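Local coordinates for nematode fatty acid retinoid binding protein (Necator americanus, PDB 4XCP), which probably binds lipids such as fatty acids and retinol, and holds palmitic acid inside an all-helical fold, at residues Asp42-Val47 / Pro72-Lys77; Asn59-Ile64 / Met84-Ile89. All blocks are in the same frame, centred on the assembly; numbering follows the deposited sequence.

Contact 1: Asp42-Val47 / Pro72-Lys77; sequences DGDKTV and PELGAK
The branched end of Leu-74 rests against Asp-44, its CD2 lying 3.4 Å from Asp-44 O and 3.8 Å from Asp-44 OD1. They are also where the backbones of 42-47 and 72-77 come nearest, with 6.9 Å between Asp-44 CA and Leu-74 CA. CG of Leu-74 stands anti to the backbone N (chi1 -171°), which carries both methyls across the gap: CD2 lies against the Asp-44 backbone and touches the carboxylate, which CD1 flanks further off. A leucine suits this buried position because its fork can cover the helix and the aliphatic root of the aspartate.

Further out, Asp-44 OD2 and Lys-77 NZ stay 4.4 Å apart, too far for a salt bridge, and two waters mediate between them. One accepts a hydrogen bond from Lys-77 NZ and donates one to Asp-44 OD2, 2.7 Å away; the other joins the same ammonium group to Asp-44 OD1, at 2.9 Å. Both carboxylate oxygens are thereby tied to a single ammonium group, which should limit rotation of the carboxylate. The long, extended lysine, one turn after Leu-74, runs alongside the leucine.

In the second shell, Ser-41 OG bonds Asp-44 N and Ser-71 OG bonds Leu-74 N, fixing the first turns of helices 42-53 and 72-90. Helix 31-39 places Phe-36 against Leu-74 and Lys-77, while Leu-67 of helix 60-70 packs on Leu-74 and Val-47.

Contact 2: Asn59-Ile64 / Met84-Ile89; sequences NTEESI and MVKSKI. With PLM (palmitic acid), chain C.
Glu-61, in the first turn of helix 60-70, lies across a wide gap from Lys-86 of helix 72-90, with 10.7 Å between Glu-61 CA and Lys-86 CA. Only long side chains can span it. Lys-86 reaches out fully extended, and the Glu-61 chain, bent at chi2 (74°), turns its carboxylate to meet it. Lys-86 NZ donates to Glu-61 OE2 at 2.8 Å in a salt bridge, arriving from above the carboxylate plane, 54° out of it.

The helix start also receives palmitic acid. Asn-59 is the N-cap: its OD1 accepts from Glu-62 N at 3.0 Å, a role suited to a short amide side chain. Thr-60 N is left to donate to the ligand's O1, 2.9 Å away and fairly straight at 159°. An N-terminal helix turn, with N-H groups that point out of that end and a partial positive charge, would favour a carboxylate there. The acyl chain then runs to helix 72-90, where Val-85 CG1 lies 3.9 Å from C8, and folds back past Thr-60 CG2 until its last carbon, CG, lies 3.3 Å from Ser-63 OG. The two helices thus line a lipid pocket.

His-82 of helix 72-90 also hydrogen-bonds Glu-61 OE2 and packs on Thr-60 and Ile-64. Helix 94-115 adds Arg-108 beside Thr-60, and its Lys-97, Ala-100 and Glu-101 pack on Ile-89.

How the contacts relate
From the N terminus the chain passes through helix 42-53, helix 60-70 and helix 72-90, and the last takes part in both contacts. Contact 1 closes a loop of 24 intervening residues by bringing 72-77 back to 42-47; contact 2 closes one of 19 by bringing 84-89 back to 59-64. Their segments alternate along the sequence, so the loops cross rather than nest. The start of helix 72-90 is tied to the first helix of the three, and a later part to the second. The contacts, centred about 17 Å apart, meet where Ile-64 CG2 packs 3.9 Å from Gly-75 O; contact 2 touches one bound palmitic acid, and the Leu-74 side chain lies about 7 Å from another.

Contact 1: Asp42-Val47 / Pro72-Lys77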
# COMPACT_ATOMS: atom_id res chain seq x y z
N ASP A 42 0.67 -18.72 7.80
CA ASP A 42 -0.44 -19.26 7.03
C ASP A 42 -1.81 -18.84 7.69
O ASP A 42 -2.73 -18.43 6.99
CB ASP A 42 -0.27 -20.79 6.93
CG ASP A 42 -1.48 -21.50 6.40
OD1 ASP A 42 -1.72 -21.43 5.18
OD2 ASP A 42 -2.19 -22.11 7.20
N GLY A 43 -1.89 -18.92 9.01
CA GLY A 43 -3.06 -18.50 9.77
C GLY A 43 -3.36 -17.03 9.61
O GLY A 43 -4.53 -16.65 9.46
N ASP A 44 -2.31 -16.16 9.63
CA ASP A 44 -2.49 -14.71 9.44
C ASP A 44 -3.23 -14.42 8.12
O ASP A 44 -4.18 -13.64 8.12
CB ASP A 44 -1.12 -13.98 9.41
CG ASP A 44 -0.43 -13.83 10.76
OD1 ASP A 44 -1.12 -13.88 11.80
OD2 ASP A 44 0.83 -13.68 10.77
N LYS A 45 -2.78 -15.05 7.02
CA LYS A 45 -3.33 -14.93 5.67
C LYS A 45 -4.78 -15.41 5.61
O LYS A 45 -5.58 -14.77 4.95
CB LYS A 45 -2.48 -15.73 4.68
CG LYS A 45 -1.10 -15.12 4.43
CD LYS A 45 -0.30 -16.24 3.81
CE LYS A 45 1.07 -15.90 3.36
NZ LYS A 45 1.64 -17.09 2.65
N THR A 46 -5.11 -16.51 6.32
CA THR A 46 -6.49 -17.00 6.37
C THR A 46 -7.40 -15.94 6.99
O THR A 46 -8.46 -15.63 6.44
CB THR A 46 -6.58 -18.32 7.13
OG1 THR A 46 -5.93 -19.29 6.33
CG2 THR A 46 -8.04 -18.75 7.40
N VAL A 47 -6.96 -15.38 8.14
CA VAL A 47 -7.74 -14.39 8.88
C VAL A 47 -7.91 -13.08 8.07
O VAL A 47 -9.01 -12.54 8.02
CB VAL A 47 -7.17 -14.19 10.31
CG1 VAL A 47 -7.88 -13.05 11.04
CG2 VAL A 47 -7.32 -15.49 11.12
N PRO A 72 -6.60 -10.34 18.01
CA PRO A 72 -6.04 -9.15 18.66
C PRO A 72 -4.59 -8.87 18.24
O PRO A 72 -4.23 -7.72 18.04
CB PRO A 72 -6.14 -9.49 20.16
CG PRO A 72 -7.31 -10.43 20.24
CD PRO A 72 -7.15 -11.28 19.02
N GLU A 73 -3.76 -9.91 18.05
CA GLU A 73 -2.36 -9.74 17.67
C GLU A 73 -2.16 -9.22 16.24
O GLU A 73 -1.45 -8.23 16.07
CB GLU A 73 -1.56 -11.01 17.90
CG GLU A 73 -1.22 -11.21 19.36
CD GLU A 73 -0.28 -12.37 19.64
OE1 GLU A 73 0.37 -12.86 18.69
OE2 GLU A 73 -0.16 -12.76 20.82
N LEU A 74 -2.80 -9.84 15.24
CA LEU A 74 -2.70 -9.36 13.85
C LEU A 74 -3.38 -8.01 13.70
O LEU A 74 -2.84 -7.14 13.04
CB LEU A 74 -3.28 -10.38 12.84
CG LEU A 74 -3.06 -10.13 11.33
CD1 LEU A 74 -1.61 -9.93 11.00
CD2 LEU A 74 -3.62 -11.25 10.54
N GLY A 75 -4.52 -7.82 14.38
CA GLY A 75 -5.24 -6.56 14.40
C GLY A 75 -4.38 -5.40 14.89
O GLY A 75 -4.39 -4.33 14.27
N ALA A 76 -3.60 -5.64 15.98
CA ALA A 76 -2.67 -4.66 16.57
C ALA A 76 -1.51 -4.35 15.60
O ALA A 76 -1.08 -3.20 15.50
CB ALA A 76 -2.12 -5.19 17.90
N LYS A 77 -1.03 -5.36 14.87
CA LYS A 77 0.05 -5.17 13.88
C LYS A 77 -0.43 -4.28 12.72
O LYS A 77 0.27 -3.36 12.30
CB LYS A 77 0.50 -6.53 13.31
CG LYS A 77 1.29 -7.39 14.28
CD LYS A 77 1.39 -8.78 13.71
CE LYS A 77 2.26 -9.70 14.53
NZ LYS A 77 2.11 -11.10 14.06
O HOH W 1 2.38 -11.56 11.31
O HOH W 2 -0.43 -12.30 14.17

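Contact 2: Asn59-Ile64 / Met84-Ile89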
# COMPACT_ATOMS: atom_id res chain seq x y z
N ASN A 59 -15.23 1.92 6.44
CA ASN A 59 -13.91 2.54 6.32
C ASN A 59 -12.85 1.55 6.80
O ASN A 59 -13.19 0.44 7.23
CB ASN A 59 -13.89 3.87 7.15
CG ASN A 59 -14.42 3.78 8.58
OD1 ASN A 59 -14.23 2.80 9.29
ND2 ASN A 59 -15.05 4.83 9.06
N THR A 60 -11.57 1.94 6.71
CA THR A 60 -10.42 1.14 7.12
C THR A 60 -10.48 0.78 8.60
O THR A 60 -10.25 -0.38 8.94
CB THR A 60 -9.11 1.83 6.71
OG1 THR A 60 -9.23 2.18 5.33
CG2 THR A 60 -7.89 0.93 6.88
N GLU A 61 -10.83 1.76 9.45
CA GLU A 61 -10.94 1.60 10.90
C GLU A 61 -11.91 0.45 11.29
O GLU A 61 -11.60 -0.32 12.21
CB GLU A 61 -11.34 2.94 11.56
CG GLU A 61 -10.26 4.02 11.48
CD GLU A 61 -10.00 4.73 10.16
OE1 GLU A 61 -10.89 4.72 9.27
OE2 GLU A 61 -8.91 5.32 10.01
N GLU A 62 -13.04 0.32 10.56
CA GLU A 62 -14.06 -0.73 10.79
C GLU A 62 -13.52 -2.12 10.37
O GLU A 62 -13.77 -3.12 11.04
CB GLU A 62 -15.35 -0.39 10.04
CG GLU A 62 -16.55 -1.19 10.50
CD GLU A 62 -17.82 -0.75 9.80
OE1 GLU A 62 -18.14 -1.34 8.75
OE2 GLU A 62 -18.45 0.23 10.27
N SER A 63 -12.75 -2.15 9.26
CA SER A 63 -12.08 -3.34 8.75
C SER A 63 -11.04 -3.84 9.80
O SER A 63 -10.97 -5.03 10.08
CB SER A 63 -11.39 -3.03 7.43
OG SER A 63 -10.86 -4.22 6.88
N ILE A 64 -10.27 -2.91 10.40
CA ILE A 64 -9.26 -3.21 11.45
C ILE A 64 -9.96 -3.72 12.74
O ILE A 64 -9.49 -4.68 13.36
CB ILE A 64 -8.34 -1.98 11.70
CG1 ILE A 64 -7.55 -1.63 10.41
CG2 ILE A 64 -7.38 -2.19 12.91
CD1 ILE A 64 -6.75 -0.31 10.49
N MSE A 84 0.49 4.99 11.68
CA MSE A 84 1.70 5.66 11.22
C MSE A 84 1.44 6.34 9.88
O MSE A 84 1.87 7.47 9.69
CB MSE A 84 2.84 4.66 11.05
CG MSE A 84 3.70 4.51 12.30
SE MSE A 84 5.01 3.07 12.05
CE MSE A 84 5.96 3.80 10.43
N VAL A 85 0.73 5.66 8.96
CA VAL A 85 0.41 6.21 7.65
C VAL A 85 -0.60 7.34 7.81
O VAL A 85 -0.41 8.40 7.23
CB VAL A 85 -0.06 5.12 6.64
CG1 VAL A 85 -0.58 5.75 5.35
CG2 VAL A 85 1.08 4.14 6.34
N LYS A 86 -1.65 7.13 8.64
CA LYS A 86 -2.70 8.10 8.94
C LYS A 86 -2.12 9.40 9.51
O LYS A 86 -2.55 10.48 9.09
CB LYS A 86 -3.76 7.48 9.88
CG LYS A 86 -5.03 8.29 10.04
CD LYS A 86 -6.03 7.58 10.94
CE LYS A 86 -7.33 8.33 11.04
NZ LYS A 86 -8.40 7.52 11.68
N SER A 87 -1.14 9.31 10.43
CA SER A 87 -0.51 10.50 11.02
C SER A 87 0.40 11.23 10.03
O SER A 87 0.50 12.46 10.08
CB SER A 87 0.23 10.16 12.31
OG SER A 87 1.47 9.51 12.06
N LYS A 88 1.04 10.49 9.11
CA LYS A 88 1.88 11.08 8.08
C LYS A 88 1.02 11.88 7.09
O LYS A 88 1.38 13.01 6.77
CB LYS A 88 2.72 10.02 7.37
CG LYS A 88 3.92 9.57 8.18
CD LYS A 88 4.52 8.32 7.56
CE LYS A 88 5.87 8.00 8.13
NZ LYS A 88 6.80 7.56 7.05
N ILE A 89 -0.15 11.32 6.68
CA ILE A 89 -1.13 11.96 5.78
C ILE A 89 -1.69 13.24 6.43
O ILE A 89 -1.79 14.26 5.76
CB ILE A 89 -2.27 10.99 5.34
CG1 ILE A 89 -1.76 9.68 4.67
CG2 ILE A 89 -3.34 11.66 4.46
CD1 ILE A 89 -0.88 9.80 3.57
C1 PLM C . -10.61 5.12 5.16
O1 PLM C . -10.87 4.74 6.28
O2 PLM C . -11.34 4.82 4.12
C2 PLM C . -9.43 5.98 4.83
C3 PLM C . -8.32 5.96 5.89
C4 PLM C . -7.04 6.62 5.42
C5 PLM C . -6.13 5.72 4.60
C6 PLM C . -5.35 4.70 5.42
C7 PLM C . -4.13 4.15 4.70
C8 PLM C . -3.41 3.03 5.43
C9 PLM C . -3.14 1.80 4.59
CA PLM C . -2.53 0.64 5.36
CB PLM C . -3.48 -0.06 6.33
CC PLM C . -4.59 -0.86 5.67
CD PLM C . -5.28 -1.82 6.62
CE PLM C . -6.41 -2.65 6.02
CF PLM C . -6.34 -4.15 6.33
CG PLM C . -7.57 -4.70 7.01